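PDB 6NP2: aminoglycoside N(3)-acetyltransferase from Enterobacter cloacae, which probably confers resistance to 2-deoxystreptamine antibiotics such as gentamicin and kanamycin by transferring an acetyl group from acetyl-CoA to their 3-amino group. Local coordinates for residues His116-Met121 with Tyr187-Leu192. Sequence-based numbering, arbitrary orientation.
With SIS ((1S,2S,3R,4S,6R)-4,6-diamino-3-{[(2S,3R)-3-amino-6-(aminomethyl)-3,4-dihydro-2H-pyran-2-yl]oxy}-2-hydroxycyclohexyl 3-deoxy-4-C-methyl-3-(methylamino)-beta-L-arabinopyranoside), chain B.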
loop_
_atom_site.group_PDB
_atom_site.type_symbol
_atom_site.label_atom_id
_atom_site.label_comp_id
_atom_site.label_asym_id
_atom_site.label_seq_id
_atom_site.Cartn_x
_atom_site.Cartn_y
_atom_site.Cartn_z
ATOM N N HIS A 116 6.845 9.861 -3.493
ATOM C CA HIS A 116 5.852 10.507 -2.646
ATOM C C HIS A 116 6.164 10.160 -1.198
ATOM O O HIS A 116 6.088 8.992 -0.826
ATOM C CB HIS A 116 4.477 9.987 -3.022
ATOM C CG HIS A 116 3.351 10.783 -2.453
ATOM N ND1 HIS A 116 3.173 10.971 -1.101
ATOM C CD2 HIS A 116 2.324 11.407 -3.070
ATOM C CE1 HIS A 116 2.078 11.686 -0.912
ATOM N NE2 HIS A 116 1.544 11.954 -2.091
ATOM N N PRO A 117 6.528 11.122 -0.348
ATOM C CA PRO A 117 7.046 10.719 0.966
ATOM C C PRO A 117 6.024 10.041 1.850
ATOM O O PRO A 117 6.374 9.133 2.606
ATOM C CB PRO A 117 7.570 12.036 1.553
ATOM C CG PRO A 117 7.889 12.851 0.356
ATOM C CD PRO A 117 6.780 12.549 -0.603
ATOM N N ASP A 118 4.765 10.459 1.803
ATOM C CA ASP A 118 3.755 9.870 2.670
ATOM C C ASP A 118 3.147 8.613 2.070
ATOM O O ASP A 118 2.816 7.675 2.800
ATOM C CB ASP A 118 2.660 10.883 3.005
ATOM C CG ASP A 118 1.749 10.382 4.107
ATOM O OD1 ASP A 118 2.214 10.255 5.266
ATOM O OD2 ASP A 118 0.574 10.094 3.803
ATOM N N ALA A 119 2.987 8.585 0.753
ATOM C CA ALA A 119 2.374 7.452 0.062
ATOM C C ALA A 119 3.417 6.502 -0.532
ATOM O O ALA A 119 3.080 5.670 -1.378
ATOM C CB ALA A 119 1.429 7.969 -1.019
ATOM N N SER A 120 4.658 6.561 -0.053
ATOM C CA SER A 120 5.762 5.911 -0.753
ATOM C C SER A 120 5.520 4.418 -0.958
ATOM O O SER A 120 5.124 3.692 -0.038
ATOM C CB SER A 120 7.057 6.128 0.025
ATOM O OG SER A 120 8.181 5.660 -0.697
ATOM N N MET A 121 5.791 3.972 -2.173
ATOM C CA MET A 121 5.648 2.584 -2.587
ATOM C C MET A 121 7.010 2.010 -2.965
ATOM O O MET A 121 7.817 2.678 -3.616
ATOM C CB MET A 121 4.750 2.533 -3.826
ATOM C CG MET A 121 3.390 3.215 -3.674
ATOM S SD MET A 121 2.228 2.135 -2.840
ATOM C CE MET A 121 0.891 3.220 -2.456
ATOM N N TYR A 187 -1.579 18.929 3.106
ATOM C CA TYR A 187 -0.423 18.622 3.932
ATOM C C TYR A 187 0.827 18.992 3.148
ATOM O O TYR A 187 0.768 19.316 1.955
ATOM C CB TYR A 187 -0.423 17.160 4.405
ATOM C CG TYR A 187 -0.516 16.121 3.316
ATOM C CD1 TYR A 187 0.602 15.721 2.604
ATOM C CD2 TYR A 187 -1.716 15.524 3.012
ATOM C CE1 TYR A 187 0.514 14.740 1.615
ATOM C CE2 TYR A 187 -1.810 14.543 2.037
ATOM C CZ TYR A 187 -0.694 14.162 1.338
ATOM O OH TYR A 187 -0.765 13.183 0.367
ATOM N N SER A 188 1.964 18.962 3.836
ATOM C CA SER A 188 3.223 19.379 3.240
ATOM C C SER A 188 4.279 18.313 3.471
ATOM O O SER A 188 4.365 17.737 4.562
ATOM C CB SER A 188 3.722 20.701 3.859
ATOM O OG SER A 188 2.814 21.769 3.640
ATOM N N MET A 189 5.087 18.066 2.442
ATOM C CA MET A 189 6.163 17.088 2.530
ATOM C C MET A 189 7.475 17.714 2.091
ATOM O O MET A 189 7.502 18.522 1.157
ATOM C CB MET A 189 5.884 15.866 1.647
ATOM C CG MET A 189 4.679 15.071 2.115
ATOM S SD MET A 189 4.981 14.090 3.590
ATOM C CE MET A 189 3.540 14.452 4.590
ATOM N N PRO A 190 8.579 17.331 2.729
ATOM C CA PRO A 190 9.887 17.867 2.342
ATOM C C PRO A 190 10.561 16.920 1.374
ATOM O O PRO A 190 10.843 15.771 1.736
ATOM C CB PRO A 190 10.616 17.947 3.683
ATOM C CG PRO A 190 10.058 16.815 4.484
ATOM C CD PRO A 190 8.657 16.556 3.980
ATOM N N LEU A 191 10.751 17.357 0.129
ATOM C CA LEU A 191 11.319 16.535 -0.933
ATOM C C LEU A 191 12.762 16.946 -1.175
ATOM O O LEU A 191 13.176 18.051 -0.831
ATOM C CB LEU A 191 10.538 16.716 -2.247
ATOM C CG LEU A 191 9.022 16.586 -2.279
ATOM C CD1 LEU A 191 8.524 16.677 -3.717
ATOM C CD2 LEU A 191 8.602 15.287 -1.659
ATOM N N LEU A 192 13.522 16.049 -1.791
ATOM C CA LEU A 192 14.832 16.388 -2.323
ATOM C C LEU A 192 14.684 16.677 -3.805
ATOM O O LEU A 192 14.145 15.853 -4.553
ATOM C CB LEU A 192 15.823 15.241 -2.142
ATOM C CG LEU A 192 16.356 14.989 -0.740
ATOM C CD1 LEU A 192 17.234 13.747 -0.756
ATOM C CD2 LEU A 192 17.138 16.189 -0.237
HETATM C C11 SIS B . -5.846 3.540 8.822
HETATM C C12 SIS B . -3.132 5.755 4.903
HETATM C C13 SIS B . -2.255 8.409 6.847
HETATM C C21 SIS B . -5.696 2.266 9.652
HETATM C C22 SIS B . -4.370 5.051 4.362
HETATM C C23 SIS B . -0.814 8.840 6.628
HETATM C C31 SIS B . -6.372 2.506 11.011
HETATM C C32 SIS B . -4.737 3.932 5.328
HETATM C C33 SIS B . 0.078 8.278 7.739
HETATM C C41 SIS B . -7.698 3.200 10.825
HETATM C C42 SIS B . -4.997 4.472 6.731
HETATM C C43 SIS B . -0.474 8.688 9.104
HETATM C C51 SIS B . -8.050 3.760 9.695
HETATM C C52 SIS B . -3.815 5.274 7.254
HETATM C C53 SIS B . -1.956 8.336 9.227
HETATM C C61 SIS B . -9.389 4.455 9.607
HETATM C C62 SIS B . -3.440 6.360 6.266
HETATM C C83 SIS B . 0.263 7.946 10.225
HETATM C C93 SIS B . 2.465 7.692 7.521
HETATM N N12 SIS B . -2.700 6.795 3.969
HETATM N N21 SIS B . -6.309 1.144 8.931
HETATM N N32 SIS B . -5.954 3.227 4.890
HETATM N N33 SIS B . 1.462 8.782 7.555
HETATM N N61 SIS B . -9.260 5.663 8.779
HETATM O O11 SIS B . -5.213 3.328 7.558
HETATM O O23 SIS B . -0.362 8.286 5.402
HETATM O O43 SIS B . -0.287 10.096 9.219
HETATM O O51 SIS B . -7.241 3.786 8.617
HETATM O O52 SIS B . -4.174 5.896 8.482
HETATM O O53 SIS B . -2.710 8.828 8.119
HETATM O O62 SIS B . -2.270 6.992 6.785
HETATM O O HOH W 1 -0.736 13.593 -2.350
#
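Pro117, in the loop between strands 112-113 and 121-124, presses its ring against Met189 and Leu191 of strand 184-193, the leucine meeting it through CD2. CG of Pro117 lies 3.8 Å from CB of Met189 and only 3.2 Å from CD2 of Leu191, closer than carbons usually approach. A rigid proline suits this place, offering the strand a compact, puckered apolar edge led by CG; Trp62 and Phe87 pack on it as well. The bend of Met189 at chi2 (-75°) carries SD to CB of Pro117 and to within 4.0 Å of CB of Asp118, and the turn at chi3 puts CE beside that same Asp118 CB. The flexible, apolar thioether thus packs on the aspartate's CB, while the carboxylate is engaged by the ligand.

The other end of the contact is looser and polar. Tyr187, its CG between backbone N and carbonyl carbon (chi1 55°), brings its hydroxyl to the edge of the His116 imidazole, OH 3.5 Å from CE1. An imidazole nitrogen and a phenol hydroxyl can share one water at this buried end: it lies 2.8 Å from NE2 of His116 and 2.7 Å from OH of Tyr187. CB of Ala119 packs on one face of the imidazole.

Beyond the Met189 packing, Asp118 holds its carboxylate against the bound aminoglycoside: OD1 accepts a hydrogen bond from N33 at 2.8 Å, and OD2 one from the hydroxyl O23. The hydroxyl of Ser65 is also hydrogen-bonded to OD1, helping fix the carboxylate, which suits a methylamino group that is probably protonated. The strand-backed loop thereby forms one wall of the aminoglycoside pocket of an antibiotic N-acetyltransferase, with His171 and Tyr141 gripping the same drug.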